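Local coordinates for protein glycerol dehydratase (Clostridium butyricum, PDB 1R9D) that probably dehydrates glycerol without coenzyme B12, as a lyase of the glycyl radical family related to pyruvate formate lyase, at residues 453-456 / 457-460; 539-542 / 543-546; 111-114 / 115-118; 765-768 / 769-772; 214-217 / 218-222. All blocks are in the same frame, centred on the assembly; numbering follows the deposited sequence.

Contact 1: residues 453-456 / 457-460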
loop_
_atom_site.group_PDB
_atom_site.type_symbol
_atom_site.label_atom_id
_atom_site.label_comp_id
_atom_site.label_asym_id
_atom_site.label_seq_id
_atom_site.Cartn_x
_atom_site.Cartn_y
_atom_site.Cartn_z
ATOM N N LEU A 453 -14.968 28.274 -14.505
ATOM C CA LEU A 453 -15.272 29.468 -13.721
ATOM C C LEU A 453 -16.642 30.056 -14.061
ATOM O O LEU A 453 -17.329 30.586 -13.185
ATOM C CB LEU A 453 -14.198 30.528 -13.948
ATOM C CG LEU A 453 -12.760 30.171 -13.566
ATOM C CD1 LEU A 453 -11.833 31.256 -14.104
ATOM C CD2 LEU A 453 -12.631 30.031 -12.050
ATOM N N ALA A 454 -17.036 29.963 -15.328
ATOM C CA ALA A 454 -18.325 30.500 -15.762
ATOM C C ALA A 454 -19.507 29.802 -15.086
ATOM O O ALA A 454 -20.531 30.428 -14.803
ATOM C CB ALA A 454 -18.448 30.397 -17.283
ATOM N N ARG A 455 -19.371 28.505 -14.831
ATOM C CA ARG A 455 -20.435 27.752 -14.178
ATOM C C ARG A 455 -20.657 28.244 -12.757
ATOM O O ARG A 455 -21.767 28.169 -12.239
ATOM C CB ARG A 455 -20.095 26.261 -14.166
ATOM C CG ARG A 455 -20.242 25.601 -15.526
ATOM C CD ARG A 455 -21.700 25.254 -15.794
ATOM N NE ARG A 455 -22.120 24.134 -14.956
ATOM C CZ ARG A 455 -23.383 23.820 -14.693
ATOM N NH1 ARG A 455 -24.369 24.543 -15.201
ATOM N NH2 ARG A 455 -23.661 22.780 -13.916
ATOM N N ILE A 456 -19.599 28.743 -12.117
ATOM C CA ILE A 456 -19.724 29.246 -10.754
ATOM C C ILE A 456 -20.591 30.512 -10.761
ATOM O O ILE A 456 -21.358 30.756 -9.828
ATOM C CB ILE A 456 -18.328 29.546 -10.136
ATOM C CG1 ILE A 456 -17.502 28.256 -10.069
ATOM C CG2 ILE A 456 -18.482 30.133 -8.734
ATOM C CD1 ILE A 456 -18.143 27.138 -9.241
ATOM N N VAL A 457 -20.478 31.314 -11.816
ATOM C CA VAL A 457 -21.296 32.523 -11.910
ATOM C C VAL A 457 -22.755 32.101 -12.089
ATOM O O VAL A 457 -23.649 32.653 -11.458
ATOM C CB VAL A 457 -20.879 33.409 -13.106
ATOM C CG1 VAL A 457 -21.884 34.541 -13.286
ATOM C CG2 VAL A 457 -19.487 33.985 -12.872
ATOM N N GLU A 458 -22.983 31.106 -12.943
ATOM C CA GLU A 458 -24.331 30.602 -13.199
ATOM C C GLU A 458 -24.954 30.054 -11.916
ATOM O O GLU A 458 -26.127 30.300 -11.624
ATOM C CB GLU A 458 -24.283 29.509 -14.279
ATOM C CG GLU A 458 -25.637 28.932 -14.661
ATOM C CD GLU A 458 -25.561 27.940 -15.820
ATOM O OE1 GLU A 458 -26.632 27.480 -16.273
ATOM O OE2 GLU A 458 -24.440 27.617 -16.276
ATOM N N LEU A 459 -24.165 29.313 -11.144
ATOM C CA LEU A 459 -24.652 28.741 -9.895
ATOM C C LEU A 459 -24.852 29.792 -8.809
ATOM O O LEU A 459 -25.620 29.576 -7.874
ATOM C CB LEU A 459 -23.698 27.649 -9.401
ATOM C CG LEU A 459 -23.713 26.365 -10.235
ATOM C CD1 LEU A 459 -22.614 25.432 -9.746
ATOM C CD2 LEU A 459 -25.082 25.690 -10.128
ATOM N N THR A 460 -24.155 30.920 -8.917
ATOM C CA THR A 460 -24.319 31.989 -7.937
ATOM C C THR A 460 -25.686 32.620 -8.186
ATOM O O THR A 460 -26.464 32.849 -7.259
ATOM C CB THR A 460 -23.229 33.073 -8.085
ATOM O OG1 THR A 460 -21.935 32.475 -7.921
ATOM C CG2 THR A 460 -23.410 34.155 -7.029
#

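Contact 2: residues 539-542 / 543-546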
loop_
_atom_site.group_PDB
_atom_site.type_symbol
_atom_site.label_atom_id
_atom_site.label_comp_id
_atom_site.label_asym_id
_atom_site.label_seq_id
_atom_site.Cartn_x
_atom_site.Cartn_y
_atom_site.Cartn_z
ATOM N N GLY A 539 6.310 10.646 -3.435
ATOM C CA GLY A 539 6.931 11.854 -2.905
ATOM C C GLY A 539 8.445 11.981 -2.979
ATOM O O GLY A 539 9.029 12.833 -2.304
ATOM N N GLY A 540 9.092 11.150 -3.793
ATOM C CA GLY A 540 10.541 11.220 -3.906
ATOM C C GLY A 540 11.141 12.512 -4.449
ATOM O O GLY A 540 12.277 12.853 -4.119
ATOM N N ALA A 541 10.393 13.242 -5.273
ATOM C CA ALA A 541 10.905 14.479 -5.855
ATOM C C ALA A 541 11.252 15.536 -4.809
ATOM O O ALA A 541 10.666 15.575 -3.730
ATOM C CB ALA A 541 9.889 15.052 -6.849
ATOM N N GLU A 542 12.222 16.382 -5.139
ATOM C CA GLU A 542 12.636 17.476 -4.258
ATOM C C GLU A 542 11.479 18.467 -4.122
ATOM O O GLU A 542 11.201 18.975 -3.031
ATOM C CB GLU A 542 13.856 18.190 -4.857
ATOM C CG GLU A 542 14.230 19.533 -4.205
ATOM C CD GLU A 542 14.638 19.408 -2.744
ATOM O OE1 GLU A 542 15.114 18.321 -2.346
ATOM O OE2 GLU A 542 14.499 20.409 -1.996
ATOM N N TYR A 543 10.806 18.730 -5.240
ATOM C CA TYR A 543 9.678 19.659 -5.278
ATOM C C TYR A 543 8.394 18.924 -5.667
ATOM O O TYR A 543 8.388 18.145 -6.616
ATOM C CB TYR A 543 9.953 20.775 -6.300
ATOM C CG TYR A 543 11.189 21.599 -6.003
ATOM C CD1 TYR A 543 12.280 21.608 -6.876
ATOM C CD2 TYR A 543 11.266 22.370 -4.848
ATOM C CE1 TYR A 543 13.425 22.374 -6.602
ATOM C CE2 TYR A 543 12.401 23.133 -4.561
ATOM C CZ TYR A 543 13.473 23.133 -5.437
ATOM O OH TYR A 543 14.586 23.898 -5.142
ATOM N N ASN A 544 7.313 19.171 -4.929
ATOM C CA ASN A 544 6.026 18.528 -5.209
ATOM C C ASN A 544 4.881 19.533 -5.268
ATOM O O ASN A 544 4.750 20.393 -4.392
ATOM C CB ASN A 544 5.707 17.484 -4.143
ATOM C CG ASN A 544 6.525 16.223 -4.301
ATOM O OD1 ASN A 544 6.197 15.356 -5.108
ATOM N ND2 ASN A 544 7.605 16.121 -3.537
ATOM N N PHE A 545 4.043 19.408 -6.293
ATOM C CA PHE A 545 2.898 20.299 -6.464
ATOM C C PHE A 545 1.750 19.545 -7.118
ATOM O O PHE A 545 1.886 18.377 -7.478
ATOM C CB PHE A 545 3.239 21.485 -7.381
ATOM C CG PHE A 545 4.407 22.310 -6.922
ATOM C CD1 PHE A 545 5.639 22.198 -7.552
ATOM C CD2 PHE A 545 4.279 23.193 -5.851
ATOM C CE1 PHE A 545 6.735 22.948 -7.126
ATOM C CE2 PHE A 545 5.369 23.948 -5.416
ATOM C CZ PHE A 545 6.596 23.826 -6.052
ATOM N N SER A 546 0.619 20.234 -7.240
ATOM C CA SER A 546 -0.577 19.731 -7.922
ATOM C C SER A 546 -1.153 20.989 -8.578
ATOM O O SER A 546 -1.255 22.029 -7.927
ATOM C CB SER A 546 -1.572 19.118 -6.941
ATOM O OG SER A 546 -1.127 17.841 -6.508
HETATM O O HOH W 1 7.547 13.070 -5.818
HETATM O O HOH W 2 8.445 18.293 -1.861
HETATM O O HOH W 3 15.441 23.174 -2.611
#

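Contact 3: residues 111-114 / 115-118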
loop_
_atom_site.group_PDB
_atom_site.type_symbol
_atom_site.label_atom_id
_atom_site.label_comp_id
_atom_site.label_asym_id
_atom_site.label_seq_id
_atom_site.Cartn_x
_atom_site.Cartn_y
_atom_site.Cartn_z
ATOM N N ILE A 111 -8.330 1.121 -36.328
ATOM C CA ILE A 111 -8.012 -0.027 -35.488
ATOM C C ILE A 111 -8.463 -1.292 -36.211
ATOM O O ILE A 111 -9.614 -1.404 -36.634
ATOM C CB ILE A 111 -8.675 0.076 -34.088
ATOM C CG1 ILE A 111 -8.182 -1.075 -33.202
ATOM C CG2 ILE A 111 -10.191 0.074 -34.211
ATOM C CD1 ILE A 111 -8.666 -1.010 -31.767
ATOM N N SER A 112 -7.538 -2.233 -36.365
ATOM C CA SER A 112 -7.815 -3.484 -37.067
ATOM C C SER A 112 -8.757 -4.412 -36.312
ATOM O O SER A 112 -8.905 -4.312 -35.091
ATOM C CB SER A 112 -6.508 -4.220 -37.347
ATOM O OG SER A 112 -5.890 -4.616 -36.136
ATOM N N GLU A 113 -9.391 -5.319 -37.050
ATOM C CA GLU A 113 -10.308 -6.279 -36.453
ATOM C C GLU A 113 -9.535 -7.226 -35.549
ATOM O O GLU A 113 -10.061 -7.710 -34.549
ATOM C CB GLU A 113 -11.038 -7.069 -37.544
ATOM C CG GLU A 113 -12.024 -6.232 -38.339
ATOM C CD GLU A 113 -13.072 -5.584 -37.454
ATOM O OE1 GLU A 113 -13.831 -6.323 -36.790
ATOM O OE2 GLU A 113 -13.136 -4.336 -37.418
ATOM N N GLU A 114 -8.283 -7.487 -35.908
ATOM C CA GLU A 114 -7.425 -8.362 -35.116
ATOM C C GLU A 114 -7.174 -7.728 -33.749
ATOM O O GLU A 114 -7.218 -8.403 -32.723
ATOM C CB GLU A 114 -6.089 -8.584 -35.827
ATOM C CG GLU A 114 -5.590 -7.357 -36.570
ATOM C CD GLU A 114 -4.075 -7.260 -36.631
ATOM O OE1 GLU A 114 -3.419 -8.287 -36.920
ATOM O OE2 GLU A 114 -3.542 -6.149 -36.397
ATOM N N SER A 115 -6.913 -6.425 -33.745
ATOM C CA SER A 115 -6.656 -5.709 -32.500
ATOM C C SER A 115 -7.875 -5.723 -31.586
ATOM O O SER A 115 -7.746 -5.914 -30.378
ATOM C CB SER A 115 -6.237 -4.269 -32.795
ATOM O OG SER A 115 -4.936 -4.235 -33.353
ATOM N N LYS A 116 -9.057 -5.516 -32.159
ATOM C CA LYS A 116 -10.286 -5.526 -31.371
ATOM C C LYS A 116 -10.435 -6.877 -30.683
ATOM O O LYS A 116 -10.796 -6.963 -29.505
ATOM C CB LYS A 116 -11.506 -5.296 -32.263
ATOM C CG LYS A 116 -11.599 -3.918 -32.904
ATOM C CD LYS A 116 -12.884 -3.821 -33.721
ATOM C CE LYS A 116 -13.018 -2.487 -34.433
ATOM N NZ LYS A 116 -14.255 -2.440 -35.272
ATOM N N GLU A 117 -10.151 -7.934 -31.437
ATOM C CA GLU A 117 -10.259 -9.292 -30.929
ATOM C C GLU A 117 -9.276 -9.558 -29.794
ATOM O O GLU A 117 -9.657 -10.078 -28.747
ATOM C CB GLU A 117 -10.018 -10.286 -32.070
ATOM C CG GLU A 117 -10.179 -11.745 -31.679
ATOM C CD GLU A 117 -11.526 -12.037 -31.045
ATOM O OE1 GLU A 117 -12.558 -11.611 -31.610
ATOM O OE2 GLU A 117 -11.553 -12.701 -29.985
ATOM N N LYS A 118 -8.014 -9.197 -30.003
ATOM C CA LYS A 118 -6.989 -9.419 -28.993
ATOM C C LYS A 118 -7.185 -8.591 -27.729
ATOM O O LYS A 118 -6.745 -8.993 -26.650
ATOM C CB LYS A 118 -5.600 -9.154 -29.576
ATOM C CG LYS A 118 -5.172 -10.193 -30.607
ATOM C CD LYS A 118 -3.751 -9.964 -31.086
ATOM C CE LYS A 118 -3.329 -11.056 -32.062
ATOM N NZ LYS A 118 -1.920 -10.896 -32.521
HETATM O O HOH W 4 -4.765 -2.006 -35.030
#

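Contact 4: residues 765-768 / 769-772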
loop_
_atom_site.group_PDB
_atom_site.type_symbol
_atom_site.label_atom_id
_atom_site.label_comp_id
_atom_site.label_asym_id
_atom_site.label_seq_id
_atom_site.Cartn_x
_atom_site.Cartn_y
_atom_site.Cartn_z
ATOM N N SER A 765 0.423 23.963 -30.947
ATOM C CA SER A 765 -0.005 24.124 -32.326
ATOM C C SER A 765 -0.554 22.784 -32.797
ATOM O O SER A 765 -0.298 21.748 -32.177
ATOM C CB SER A 765 1.171 24.562 -33.199
ATOM O OG SER A 765 1.610 25.866 -32.840
ATOM N N ALA A 766 -1.323 22.796 -33.880
ATOM C CA ALA A 766 -1.891 21.558 -34.388
ATOM C C ALA A 766 -2.133 21.618 -35.880
ATOM O O ALA A 766 -2.175 22.694 -36.473
ATOM C CB ALA A 766 -3.207 21.255 -33.677
ATOM N N GLN A 767 -2.277 20.440 -36.476
ATOM C CA GLN A 767 -2.578 20.331 -37.892
ATOM C C GLN A 767 -4.047 20.730 -37.943
ATOM O O GLN A 767 -4.917 20.018 -37.432
ATOM C CB GLN A 767 -2.393 18.881 -38.349
ATOM C CG GLN A 767 -2.881 18.584 -39.755
ATOM C CD GLN A 767 -2.709 17.118 -40.116
ATOM O OE1 GLN A 767 -2.932 16.236 -39.284
ATOM N NE2 GLN A 767 -2.324 16.850 -41.361
ATOM N N PHE A 768 -4.315 21.887 -38.539
ATOM C CA PHE A 768 -5.669 22.411 -38.617
ATOM C C PHE A 768 -6.753 21.399 -39.000
ATOM O O PHE A 768 -7.798 21.335 -38.351
ATOM C CB PHE A 768 -5.707 23.600 -39.582
ATOM C CG PHE A 768 -7.013 24.340 -39.581
ATOM C CD1 PHE A 768 -7.383 25.124 -38.492
ATOM C CD2 PHE A 768 -7.886 24.236 -40.661
ATOM C CE1 PHE A 768 -8.604 25.798 -38.478
ATOM C CE2 PHE A 768 -9.108 24.905 -40.656
ATOM C CZ PHE A 768 -9.468 25.687 -39.562
ATOM N N ILE A 769 -6.511 20.602 -40.041
ATOM C CA ILE A 769 -7.517 19.639 -40.483
ATOM C C ILE A 769 -7.747 18.455 -39.545
ATOM O O ILE A 769 -8.649 17.649 -39.781
ATOM C CB ILE A 769 -7.207 19.090 -41.909
ATOM C CG1 ILE A 769 -5.908 18.283 -41.902
ATOM C CG2 ILE A 769 -7.114 20.245 -42.898
ATOM C CD1 ILE A 769 -5.631 17.563 -43.218
ATOM N N SER A 770 -6.949 18.341 -38.486
ATOM C CA SER A 770 -7.122 17.240 -37.539
ATOM C C SER A 770 -8.054 17.659 -36.408
ATOM O O SER A 770 -8.499 16.828 -35.616
ATOM C CB SER A 770 -5.771 16.803 -36.951
ATOM O OG SER A 770 -5.272 17.754 -36.018
ATOM N N LEU A 771 -8.355 18.952 -36.349
ATOM C CA LEU A 771 -9.222 19.508 -35.311
ATOM C C LEU A 771 -10.707 19.413 -35.626
ATOM O O LEU A 771 -11.115 19.547 -36.778
ATOM C CB LEU A 771 -8.879 20.983 -35.092
ATOM C CG LEU A 771 -7.482 21.338 -34.597
ATOM C CD1 LEU A 771 -7.287 22.850 -34.684
ATOM C CD2 LEU A 771 -7.319 20.856 -33.162
ATOM N N ASP A 772 -11.514 19.196 -34.594
ATOM C CA ASP A 772 -12.961 19.132 -34.754
ATOM C C ASP A 772 -13.406 20.521 -35.221
ATOM O O ASP A 772 -12.790 21.526 -34.862
ATOM C CB ASP A 772 -13.619 18.778 -33.419
ATOM C CG ASP A 772 -15.125 18.655 -33.520
ATOM O OD1 ASP A 772 -15.824 19.677 -33.321
ATOM O OD2 ASP A 772 -15.611 17.536 -33.806
HETATM O O HOH W 5 -2.179 17.869 -35.183
#

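Contact 5: residues 214-217 / 218-222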
loop_
_atom_site.group_PDB
_atom_site.type_symbol
_atom_site.label_atom_id
_atom_site.label_comp_id
_atom_site.label_asym_id
_atom_site.label_seq_id
_atom_site.Cartn_x
_atom_site.Cartn_y
_atom_site.Cartn_z
ATOM N N ALA A 214 16.562 -3.017 -18.722
ATOM C CA ALA A 214 15.641 -3.281 -19.820
ATOM C C ALA A 214 15.839 -2.223 -20.902
ATOM O O ALA A 214 15.729 -2.518 -22.095
ATOM C CB ALA A 214 14.198 -3.262 -19.323
ATOM N N ALA A 215 16.130 -0.993 -20.483
ATOM C CA ALA A 215 16.356 0.091 -21.432
ATOM C C ALA A 215 17.575 -0.250 -22.285
ATOM O O ALA A 215 17.558 -0.071 -23.505
ATOM C CB ALA A 215 16.584 1.406 -20.689
ATOM N N ILE A 216 18.628 -0.738 -21.634
ATOM C CA ILE A 216 19.857 -1.117 -22.326
ATOM C C ILE A 216 19.554 -2.191 -23.371
ATOM O O ILE A 216 20.056 -2.134 -24.495
ATOM C CB ILE A 216 20.915 -1.637 -21.324
ATOM C CG1 ILE A 216 21.367 -0.488 -20.416
ATOM C CG2 ILE A 216 22.108 -2.226 -22.067
ATOM C CD1 ILE A 216 22.348 -0.895 -19.332
ATOM N N THR A 217 18.718 -3.154 -22.998
ATOM C CA THR A 217 18.326 -4.233 -23.900
ATOM C C THR A 217 17.571 -3.671 -25.102
ATOM O O THR A 217 17.793 -4.086 -26.244
ATOM C CB THR A 217 17.409 -5.251 -23.183
ATOM O OG1 THR A 217 18.116 -5.841 -22.085
ATOM C CG2 THR A 217 16.963 -6.347 -24.144
ATOM N N TYR A 218 16.677 -2.722 -24.832
ATOM C CA TYR A 218 15.870 -2.094 -25.874
ATOM C C TYR A 218 16.744 -1.435 -26.935
ATOM O O TYR A 218 16.537 -1.638 -28.132
ATOM C CB TYR A 218 14.937 -1.045 -25.258
ATOM C CG TYR A 218 13.927 -0.475 -26.226
ATOM C CD1 TYR A 218 12.935 -1.283 -26.783
ATOM C CD2 TYR A 218 13.965 0.874 -26.592
ATOM C CE1 TYR A 218 12.007 -0.767 -27.683
ATOM C CE2 TYR A 218 13.040 1.400 -27.492
ATOM C CZ TYR A 218 12.066 0.573 -28.035
ATOM O OH TYR A 218 11.161 1.080 -28.941
ATOM N N VAL A 219 17.720 -0.649 -26.492
ATOM C CA VAL A 219 18.616 0.045 -27.409
ATOM C C VAL A 219 19.427 -0.948 -28.242
ATOM O O VAL A 219 19.665 -0.730 -29.431
ATOM C CB VAL A 219 19.573 0.974 -26.643
ATOM C CG1 VAL A 219 20.512 1.673 -27.609
ATOM C CG2 VAL A 219 18.768 2.005 -25.852
ATOM N N ASN A 220 19.845 -2.042 -27.615
ATOM C CA ASN A 220 20.618 -3.062 -28.316
ATOM C C ASN A 220 19.814 -3.748 -29.412
ATOM O O ASN A 220 20.383 -4.226 -30.393
ATOM C CB ASN A 220 21.154 -4.089 -27.318
ATOM C CG ASN A 220 22.420 -3.618 -26.636
ATOM O OD1 ASN A 220 22.689 -3.961 -25.480
ATOM N ND2 ASN A 220 23.216 -2.831 -27.353
ATOM N N ARG A 221 18.496 -3.799 -29.251
ATOM C CA ARG A 221 17.646 -4.411 -30.264
ATOM C C ARG A 221 17.678 -3.567 -31.537
ATOM O O ARG A 221 17.587 -4.102 -32.643
ATOM C CB ARG A 221 16.207 -4.542 -29.760
ATOM C CG ARG A 221 16.029 -5.564 -28.642
ATOM C CD ARG A 221 14.569 -5.689 -28.240
ATOM N NE ARG A 221 13.741 -6.169 -29.342
ATOM C CZ ARG A 221 12.426 -5.989 -29.425
ATOM N NH1 ARG A 221 11.782 -5.334 -28.466
ATOM N NH2 ARG A 221 11.754 -6.454 -30.469
ATOM N N TYR A 222 17.801 -2.249 -31.383
ATOM C CA TYR A 222 17.863 -1.366 -32.545
ATOM C C TYR A 222 19.230 -1.462 -33.202
ATOM O O TYR A 222 19.349 -1.342 -34.423
ATOM C CB TYR A 222 17.581 0.094 -32.163
ATOM C CG TYR A 222 16.110 0.416 -32.064
ATOM C CD1 TYR A 222 15.420 0.245 -30.866
ATOM C CD2 TYR A 222 15.393 0.838 -33.186
ATOM C CE1 TYR A 222 14.053 0.482 -30.785
ATOM C CE2 TYR A 222 14.019 1.076 -33.116
ATOM C CZ TYR A 222 13.360 0.894 -31.910
ATOM O OH TYR A 222 12.007 1.111 -31.824
#

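Contact 1: residues 453-456 / 457-460
Arg455 and Glu458, one turn apart on helix 453-461, meet through their charged ends. The Arg455 side chain leaves the helix with CG beside its own backbone N and then bends twice, at chi2 (-81°) and chi3 (-72°), which folds the chain back toward the next turn. CD is the first atom to come near the partner, 3.7 Å from Glu458 OE2. Beyond it NE and NH2 turn elsewhere, donating to the backbone carbonyls of Asp150 and Cys149. NH1, at the end, approaches Glu458 OE2 at 3.3 Å in a salt bridge whose hydrogen bond is weak; it also pairs with Asp466. Glu458, an extended chain from the following turn, meets it with its carboxylate nearly perpendicular to the guanidinium, the planes 86° apart, with OE2 at the guanidinium edge and also accepting from Gly653 N. Thr460 OG1 donates to Ile456 O at 2.6 Å, while Thr460 N reaches the same oxygen at 2.9 Å from the opposite face of the carbonyl plane. The apolar side chains face helices 484-516 and 553-569, with Ile456 on Tyr491 and Val457 on Ile556. Arg455 is thus held by the Asp466 carboxylate and two backbone carbonyls, with a weaker, longer contribution from Glu458, a largely buried network in which its positive charge is probably well compensated and which joins helix 453-461 to the loops around it.

Contact 2: residues 539-542 / 543-546
A CH-pi contact and three water bridges join the loop 539-542 to the start of strand 543-551, where the chain enters a mixed sheet. Glu542 CG lies over the Tyr543 ring, 3.7 Å from the centroid and only 8° off the normal. With CG anti to the backbone N (chi1 168°) and a bend at chi2, the Glu542 chain places CG over the ring and turns the carboxylate plane 89° from that of the ring. One water then donates to both Glu542 OE2 and Tyr543 OH, at 2.8 Å from the hydroxyl, which is also hydrogen-bonded to Asp424. Asn544 turns back toward the loop, its ND2 lying 3.1 Å from Ala541 O. Each end of this amide has its own water: one accepts from Ala541 N and donates to OD1 at 2.7 Å, and another accepts from ND2 at 2.9 Å and donates to Glu542 O. Arg631 also donates to OD1, so both ends of the amide are held. Tyr543 makes backbone bonds to Lys441 and to Glu443 of strand 442-443. The loop thus delivers its chain into a parallel strand pair, 543-551 beside 442-443, the first strand residues tied back by side chains and water.

Contact 3: residues 111-114 / 115-118
Glu113 and Lys116 lie side by side and point the same way, their charged ends joined by a salt bridge of 3.1 Å from Lys116 NZ to Glu113 OE2. The ammonium meets the oxygen on its syn side, 17° out of the carboxylate plane. NZ also makes a salt bridge to Asp99, its stronger partner, so the ammonium is shared between two acids and the helix start is tied to the chain just after helix 92-97. Glu113 gets there by bending at chi2 (-57°), whereas Lys116 is extended all the way from CG to NZ. The aliphatic part of the lysine takes part as well: its CE is 3.5 Å from Glu113 OE2 and 3.8 Å from Ile111 CG2, so the end of the chain runs between an acid and a methyl group. Ile111 CG1 in turn packs on Ser115 CB at 3.8 Å. Next to this group the chain starts helix 113-125, with Ser112 as its N-cap. Ser112 OG, set between its own N and carbonyl carbon, accepts from Ser115 N, although the position of this hydroxyl in the model is less sure. The first helical turns follow, Lys116 N to Ser112 O, Glu117 N to Glu113 O and Lys118 N to Glu114 O, the last at 2.9 Å. A water accepts from Ser112 N and lies 2.8 Å from Ser115 OG, bridging the cap to the first turn, and Ser29 OG makes a weak hydrogen bond to the same Ser115 hydroxyl. The neighbouring Glu117 forms a salt bridge with Lys120.

Contact 4: residues 765-768 / 769-772
Gln767 O is gripped twice by Ser770, through the hydroxyl and through the backbone. Ser770 OG donates to it at 2.7 Å, in the carbonyl plane and on a lone pair, while Ser770 N donates at 2.8 Å from above the plane, 43° out of it. The hydroxyl is brought to the oxygen by a chi1 of 73°, which sets OG between the serine's own N and carbonyl carbon. A water that accepts from Gln767 N donates to the same OG at 3.2 Å, so the serine hydroxyl links both backbone polar groups of Gln767. One residue further, Leu771 N donates to Phe768 O at 3.2 Å, again from well above the carbonyl plane, and Gln776 NE2 donates to that oxygen too. The Gln767 side chain is extended and crosses Ile769 obliquely, its CG 3.7 Å from Ile769 CG1; its amide is held at both ends, NE2 on the Gln755 carbonyl and OE1 by Arg81. On the apolar side Leu771 spreads its two methyls between neighbours, CD2 to Ala766 CB at 4.2 Å and CD1 to Phe768 CD1 at 4.4 Å. The Phe768 ring packs against helix 741-749, touching Leu744 and Ala747, while Leu771 also meets Val759 and Ile779. This is a short 3-10 turn that takes the chain from strand 765-767 to helix 773-781, whose N-cap is Asp772. It lies just after Gly763, the predicted radical position, at the C-terminal end of the small antiparallel hairpin formed by strands 758-760 and 765-767.

Contact 5: residues 214-217 / 218-222
Tyr218 CB and Val219 CG2 both pack against Ala215 O, at 3.3 Å and 3.4 Å from it, and the same oxygen accepts from Val219 N. These three residues form the buried part of the contact, with Ile273 and Ile276 of helix 260-277 against Tyr218. The Ile216 and Asn220 side is looser: both side chains are partly exposed, and the Ile216 CG2 methyl only touches Asn220 OD1, at 3.9 Å, while Ile216 also meets Phe177 of helix 169-190. All this belongs to the regular alpha-helix 197-230, whose i to i+4 bonds run from Tyr218 N to Ala214 O through to Arg221 N on Thr217 O. Tyr218, with CG anti to the backbone N (chi1 -172°), sends its ring along the helix toward Tyr222. The two hydroxyls bond at 3.0 Å, Tyr222 OH donating to Tyr218 OH, and Tyr222 CD1 sits 4.3 Å above one face of the Tyr218 ring, offset toward the rim. Tyr222 OH also bonds to Ser75 N. At the partly exposed Arg221, CG passes 3.3 Å from Thr217 O and the guanidinium goes on to the carbonyls of Leu59 and Ile62.

Overall arrangement
From the N terminus the order is contact 3, contact 5, contact 1, contact 2 and contact 4. Each joins neighbouring residues, so none closes a long loop, and the five follow in series without nesting or crossing. Contact 3 starts helix 113-125, and contact 5 lies within helix 197-230, their centres about 28 Å apart. Contact 1, on helix 453-461, follows strand 449-452, which pairs in parallel with the strand 543-551 that contact 2 enters; one sheet therefore connects these two, although their nearest atoms are about 15 Å apart. Contact 4 leads out of the C-terminal hairpin, across the chain's centre from contact 2. Contacts 1 and 5 also lie on opposite sides of that centre.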